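UPF0053 protein HI_0107 (Haemophilus influenzae, PDB 3LAE) is of unknown function but may bind flavin adenine dinucleotide; this piece is the transporter-associated domain of a membrane protein with CBS domains. Local coordinates at residues G15-L19 with R20-K24; C56-G60 with L61-I65. All coordinates share one frame; numbering follows the deposited sequence.

Both contacts are local and both lie in the transporter-associated domain, one piece of a longer membrane protein. They follow in series along the chain: interaction 1 (15-24) leads from strand 11-14 through a short loop into helix 19-26, and interaction 2 (56-65) is the hairpin of strands 55-58 and 61-69. Their centres are about 14 Å apart, on opposite sides of the centre of the chain, and their nearest atoms stay about 6 Å apart without touching. The five-stranded antiparallel sheet relates them, since strands 11-14 and 61-69 both border strand 72-80. Together they illustrate how a small domain uses short-range contacts to start a helix and to reverse a strand.

Interaction 1 of 2, residues G15-L19 with R20-K24; sequences GSANL and RDLNK. With PO4 (phosphate ion), chain C.
Asn18 caps the helix that begins behind it by accepting a hydrogen bond from Asp21 N at OD1, at 2.9 Å. With CG anti to the backbone N (chi1 179°), OD1 is brought to Asp21 N, which meets it in the carbonyl plane, on a lone pair. Backbone bonds take over from there: Leu22 N donates to Asn18 O and Asn23 N to Leu19 O, each at 2.9 Å. The side chains of Asn18 and Asp21 cross at about a right angle, Asn18 CB lying 3.4 Å from Asp21 OD2.

The other end of the same amide holds a phosphate ion, probably acquired from the crystallisation liquor. Asn18 ND2 donates to phosphate O3 at 3.1 Å and, weakly, to O1. Arg20 reaches the ion obliquely, its NH1 3.2 Å from O4, and its positive charge would suit the anion.

Apolar packing occupies another side of the turn, where Ala17 CB rests 3.9 Å from Leu22 CD1. Leu19 packs on Leu30 and Ala35, while the Asn23 amide donates to Leu30 O. One amide thus works at both ends, ND2 as a hydrogen-bond donor to the ion and OD1 as the acceptor of the helix N-cap, a classic helix-start motif.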
ATOM      1  N   GLY A  15      -3.063   0.785  -5.184  1.00 12.07           N
ATOM      2  CA  GLY A  15      -1.801   1.490  -5.317  1.00 12.69           C
ATOM      3  C   GLY A  15      -1.981   2.996  -5.409  1.00 10.62           C
ATOM      4  O   GLY A  15      -1.123   3.765  -4.961  1.00 12.07           O
ATOM      5  N   SER A  16      -3.105   3.427  -5.981  1.00 11.07           N
ATOM      6  CA  SER A  16      -3.380   4.854  -6.157  1.00 10.33           C
ATOM      7  C   SER A  16      -3.704   5.582  -4.854  1.00 10.74           C
ATOM      8  O   SER A  16      -3.810   6.812  -4.840  1.00 13.06           O
ATOM      9  CB  SER A  16      -4.551   5.039  -7.107  1.00 11.95           C
ATOM     10  OG  SER A  16      -5.725   4.469  -6.545  1.00 14.01           O
ATOM     11  N   ALA A  17      -3.878   4.830  -3.768  1.00 10.15           N
ATOM     12  CA  ALA A  17      -4.258   5.439  -2.498  1.00 10.60           C
ATOM     13  C   ALA A  17      -3.275   6.521  -2.062  1.00 12.02           C
ATOM     14  O   ALA A  17      -2.063   6.313  -2.051  1.00 13.31           O
ATOM     15  CB  ALA A  17      -4.387   4.384  -1.417  1.00 13.00           C
ATOM     16  N   ASN A  18      -3.819   7.666  -1.678  1.00 12.31           N
ATOM     17  CA  ASN A  18      -3.041   8.799  -1.211  1.00 10.82           C
ATOM     18  C   ASN A  18      -2.523   8.546   0.208  1.00 10.65           C
ATOM     19  O   ASN A  18      -3.297   8.204   1.113  1.00 12.34           O
ATOM     20  CB  ASN A  18      -3.936  10.034  -1.258  1.00 13.49           C
ATOM     21  CG  ASN A  18      -3.246  11.273  -0.784  1.00 15.26           C
ATOM     22  OD1 ASN A  18      -3.187  11.550   0.413  1.00 16.99           O
ATOM     23  ND2 ASN A  18      -2.727  12.041  -1.723  1.00 16.39           N
ATOM     24  N   LEU A  19      -1.214   8.682   0.398  1.00 10.19           N
ATOM     25  CA  LEU A  19      -0.582   8.362   1.676  1.00 11.77           C
ATOM     26  C   LEU A  19      -1.113   9.204   2.827  1.00 12.36           C
ATOM     27  O   LEU A  19      -1.350   8.684   3.924  1.00 13.06           O
ATOM     28  CB  LEU A  19       0.936   8.518   1.598  1.00 10.93           C
ATOM     29  CG  LEU A  19       1.640   7.543   0.671  1.00 11.27           C
ATOM     30  CD1 LEU A  19       3.115   7.905   0.573  1.00 12.01           C
ATOM     31  CD2 LEU A  19       1.458   6.096   1.137  1.00 12.00           C
ATOM     32  N   ARG A  20      -1.275  10.506   2.599  1.00 13.46           N
ATOM     33  CA  ARG A  20      -1.794  11.373   3.651  1.00 14.63           C
ATOM     34  C   ARG A  20      -3.219  10.975   4.029  1.00 13.99           C
ATOM     35  O   ARG A  20      -3.576  11.001   5.204  1.00 16.93           O
ATOM     36  CB  ARG A  20      -1.715  12.833   3.214  1.00 15.74           C
ATOM     37  CG  ARG A  20      -0.287  13.362   3.177  1.00 17.37           C
ATOM     38  CD  ARG A  20      -0.232  14.830   2.791  1.00 23.48           C
ATOM     39  NE  ARG A  20       1.105  15.379   2.993  1.00 29.45           N
ATOM     40  CZ  ARG A  20       1.558  16.484   2.408  1.00 34.39           C
ATOM     41  NH1 ARG A  20       0.782  17.163   1.569  1.00 35.80           N
ATOM     42  NH2 ARG A  20       2.790  16.909   2.657  1.00 36.42           N
ATOM     43  N   ASP A  21      -4.028  10.612   3.036  1.00 13.80           N
ATOM     44  CA  ASP A  21      -5.380  10.097   3.290  1.00 16.12           C
ATOM     45  C   ASP A  21      -5.354   8.824   4.139  1.00 16.33           C
ATOM     46  O   ASP A  21      -6.115   8.695   5.093  1.00 16.84           O
ATOM     47  CB  ASP A  21      -6.114   9.795   1.977  1.00 18.79           C
ATOM     48  CG  ASP A  21      -6.534  11.045   1.223  1.00 24.82           C
ATOM     49  OD1 ASP A  21      -6.444  12.157   1.780  1.00 25.82           O
ATOM     50  OD2 ASP A  21      -6.969  10.904   0.058  1.00 26.88           O
ATOM     51  N   LEU A  22      -4.485   7.882   3.778  1.00 14.43           N
ATOM     52  CA  LEU A  22      -4.350   6.631   4.526  1.00 14.56           C
ATOM     53  C   LEU A  22      -3.941   6.884   5.971  1.00 17.00           C
ATOM     54  O   LEU A  22      -4.502   6.304   6.900  1.00 16.21           O
ATOM     55  CB  LEU A  22      -3.313   5.724   3.864  1.00 15.10           C
ATOM     56  CG  LEU A  22      -3.689   5.130   2.515  1.00 12.89           C
ATOM     57  CD1 LEU A  22      -2.498   4.384   1.945  1.00 12.70           C
ATOM     58  CD2 LEU A  22      -4.880   4.182   2.660  1.00 14.50           C
ATOM     59  N   ASN A  23      -2.953   7.750   6.165  1.00 16.86           N
ATOM     60  CA  ASN A  23      -2.500   8.067   7.519  1.00 17.31           C
ATOM     61  C   ASN A  23      -3.616   8.645   8.387  1.00 21.77           C
ATOM     62  O   ASN A  23      -3.809   8.233   9.544  1.00 21.73           O
ATOM     63  CB  ASN A  23      -1.301   9.019   7.477  1.00 19.75           C
ATOM     64  CG  ASN A  23      -0.008   8.310   7.142  1.00 17.70           C
ATOM     65  OD1 ASN A  23       0.048   7.083   7.119  1.00 21.83           O
ATOM     66  ND2 ASN A  23       1.044   9.080   6.887  1.00 20.53           N
ATOM     67  N   LYS A  24      -4.362   9.590   7.827  1.00 21.78           N
ATOM     68  CA  LYS A  24      -5.423  10.246   8.581  1.00 24.88           C
ATOM     69  C   LYS A  24      -6.573   9.302   8.894  1.00 22.82           C
ATOM     70  O   LYS A  24      -7.148   9.356   9.980  1.00 25.69           O
ATOM     71  CB  LYS A  24      -5.947  11.474   7.830  1.00 29.81           C
ATOM     72  CG  LYS A  24      -7.212  12.058   8.452  1.00 35.74           C
ATOM     73  CD  LYS A  24      -7.323  13.557   8.236  1.00 39.57           C
ATOM     74  CE  LYS A  24      -8.500  14.130   9.030  1.00 41.96           C
ATOM     75  NZ  LYS A  24      -8.510  15.622   9.039  1.00 44.51           N
TER
HETATM   76  P   PO4 C  79      -1.187  15.278  -1.246  0.85 29.23           P
HETATM   77  O1  PO4 C  79      -1.694  14.839  -2.598  0.85 33.62           O
HETATM   78  O2  PO4 C  79      -2.271  16.057  -0.536  0.85 36.94           O
HETATM   79  O3  PO4 C  79      -0.780  14.101  -0.407  0.85 30.30           O
HETATM   80  O4  PO4 C  79       0.008  16.178  -1.414  0.85 35.19           O

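Interaction 2 of 2, residues C56-G60 with L61-I65; sequences CEIDG and LLITI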
ATOM      1  N   CYS A  56       6.377  -7.821   2.093  1.00 18.88           N
ATOM      2  CA  CYS A  56       7.392  -6.877   2.539  0.50 22.26           C
ATOM      3  C   CYS A  56       6.886  -6.108   3.747  1.00 18.19           C
ATOM      4  O   CYS A  56       5.680  -6.019   3.966  1.00 17.45           O
ATOM      5  CB  CYS A  56       7.722  -5.880   1.424  0.50 30.74           C
ATOM      6  SG  CYS A  56       8.768  -6.508   0.088  0.50 37.40           S
ATOM      7  N   GLU A  57       7.804  -5.521   4.496  1.00 16.79           N
ATOM      8  CA  GLU A  57       7.451  -4.662   5.614  0.50 15.14           C
ATOM      9  C   GLU A  57       7.891  -3.230   5.301  1.00 16.83           C
ATOM     10  O   GLU A  57       9.046  -3.006   4.935  1.00 19.86           O
ATOM     11  CB  GLU A  57       8.115  -5.168   6.907  0.50 17.61           C
ATOM     12  CG  GLU A  57       7.519  -6.475   7.470  0.50 21.61           C
ATOM     13  CD  GLU A  57       8.310  -7.736   7.105  0.50 24.24           C
ATOM     14  OE1 GLU A  57       9.558  -7.701   7.134  0.50 25.52           O
ATOM     15  OE2 GLU A  57       7.680  -8.780   6.808  0.50 26.31           O
ATOM     16  N   ILE A  58       6.974  -2.279   5.451  1.00 15.80           N
ATOM     17  CA  ILE A  58       7.289  -0.867   5.254  1.00 17.07           C
ATOM     18  C   ILE A  58       6.524  -0.028   6.261  1.00 15.65           C
ATOM     19  O   ILE A  58       5.294  -0.118   6.341  1.00 15.72           O
ATOM     20  CB  ILE A  58       6.901  -0.364   3.842  1.00 20.07           C
ATOM     21  CG1 ILE A  58       7.625  -1.151   2.748  1.00 23.20           C
ATOM     22  CG2 ILE A  58       7.230   1.117   3.701  1.00 20.37           C
ATOM     23  CD1 ILE A  58       7.244  -0.725   1.345  1.00 23.68           C
ATOM     24  N   ASP A  59       7.247   0.778   7.033  1.00 15.18           N
ATOM     25  CA  ASP A  59       6.619   1.799   7.868  1.00 16.00           C
ATOM     26  C   ASP A  59       5.498   1.263   8.753  1.00 16.60           C
ATOM     27  O   ASP A  59       4.426   1.863   8.835  1.00 16.98           O
ATOM     28  CB  ASP A  59       6.065   2.934   7.003  1.00 19.12           C
ATOM     29  CG  ASP A  59       7.151   3.697   6.282  1.00 21.86           C
ATOM     30  OD1 ASP A  59       6.810   4.469   5.368  1.00 23.32           O
ATOM     31  OD2 ASP A  59       8.345   3.520   6.615  1.00 24.03           O
ATOM     32  N   GLY A  60       5.742   0.132   9.406  1.00 14.30           N
ATOM     33  CA  GLY A  60       4.785  -0.414  10.359  1.00 14.05           C
ATOM     34  C   GLY A  60       3.699  -1.271   9.741  1.00 12.28           C
ATOM     35  O   GLY A  60       2.773  -1.707  10.448  1.00 15.68           O
ATOM     36  N   LEU A  61       3.804  -1.521   8.436  1.00 12.78           N
ATOM     37  CA  LEU A  61       2.831  -2.355   7.739  1.00 13.09           C
ATOM     38  C   LEU A  61       3.464  -3.604   7.137  1.00 12.74           C
ATOM     39  O   LEU A  61       4.579  -3.555   6.618  1.00 15.15           O
ATOM     40  CB  LEU A  61       2.164  -1.570   6.620  1.00 12.77           C
ATOM     41  CG  LEU A  61       1.432  -0.271   6.982  1.00 15.27           C
ATOM     42  CD1 LEU A  61       0.808   0.301   5.725  1.00 18.60           C
ATOM     43  CD2 LEU A  61       0.379  -0.522   8.062  1.00 18.86           C
ATOM     44  N   LEU A  62       2.727  -4.709   7.200  1.00 10.89           N
ATOM     45  CA  LEU A  62       3.100  -5.941   6.519  1.00 10.64           C
ATOM     46  C   LEU A  62       2.241  -6.036   5.269  1.00 10.54           C
ATOM     47  O   LEU A  62       1.006  -6.144   5.337  1.00 10.28           O
ATOM     48  CB  LEU A  62       2.842  -7.130   7.439  1.00 12.34           C
ATOM     49  CG  LEU A  62       3.112  -8.525   6.872  1.00 15.06           C
ATOM     50  CD1 LEU A  62       4.590  -8.679   6.545  1.00 17.11           C
ATOM     51  CD2 LEU A  62       2.675  -9.561   7.884  1.00 15.33           C
ATOM     52  N   ILE A  63       2.900  -5.986   4.121  1.00 10.50           N
ATOM     53  CA  ILE A  63       2.227  -5.771   2.856  1.00 11.54           C
ATOM     54  C   ILE A  63       2.426  -6.965   1.940  1.00 11.31           C
ATOM     55  O   ILE A  63       3.537  -7.480   1.820  1.00 13.81           O
ATOM     56  CB  ILE A  63       2.826  -4.527   2.166  1.00 12.88           C
ATOM     57  CG1 ILE A  63       2.629  -3.282   3.035  1.00 14.58           C
ATOM     58  CG2 ILE A  63       2.222  -4.331   0.789  1.00 15.81           C
ATOM     59  CD1 ILE A  63       3.516  -2.100   2.609  1.00 19.29           C
ATOM     60  N   THR A  64       1.350  -7.403   1.296  1.00 10.09           N
ATOM     61  CA  THR A  64       1.421  -8.456   0.293  1.00 10.12           C
ATOM     62  C   THR A  64       0.955  -7.870  -1.027  1.00  8.66           C
ATOM     63  O   THR A  64      -0.169  -7.365  -1.131  1.00 10.18           O
ATOM     64  CB  THR A  64       0.521  -9.661   0.666  1.00 11.80           C
ATOM     65  OG1 THR A  64       0.909 -10.161   1.955  1.00 12.20           O
ATOM     66  CG2 THR A  64       0.663 -10.793  -0.364  1.00 12.98           C
ATOM     67  N   ILE A  65       1.804  -7.918  -2.042  1.00 10.35           N
ATOM     68  CA  ILE A  65       1.437  -7.417  -3.363  0.50  9.51           C
ATOM     69  C   ILE A  65       0.452  -8.386  -4.018  1.00 10.15           C
ATOM     70  O   ILE A  65       0.778  -9.557  -4.239  1.00 12.90           O
ATOM     71  CB  ILE A  65       2.681  -7.245  -4.262  0.50  8.62           C
ATOM     72  CG1 ILE A  65       3.734  -6.402  -3.544  0.50  9.43           C
ATOM     73  CG2 ILE A  65       2.299  -6.606  -5.584  0.50 10.49           C
ATOM     74  CD1 ILE A  65       3.248  -5.012  -3.185  0.50  8.68           C
TER
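This contact is a tight beta hairpin at one edge of the antiparallel sheet, where outermost strand 55-58 turns back into strand 61-69 through a type I' turn from Ile58 to Leu61. Two hydrogen-bonded pairs hold it. Cys56 and Ile63 exchange bonds both ways, Ile63 N to Cys56 O being the shorter at 2.8 Å. Ile58 and Leu61 likewise exchange bonds, Leu61 N donating to Ile58 O at 2.9 Å to close the turn. Between them Glu57 faces Leu62 as a non-hydrogen-bonded pair, and Glu57 CA makes a CH...O contact of 3.2 Å with Leu61 O.

Ile58, Leu61 and Ile63 share the face that meets helix 38-45 and neighbouring loops: Ile58 CB lies 4.0 Å from Ile63 CD1, Ile58 packs on Leu41, and Leu61 on Trp28. On the reverse face, away from these three, the side chains of Glu57 and Leu62 run side by side, pointing the same way. At the turn, Asp59 OD1 accepts from Asp31 N. The chemistry implies a division of labour: backbone bonds fix the strand pairing, while aliphatic side chains on one face anchor the hairpin in the core.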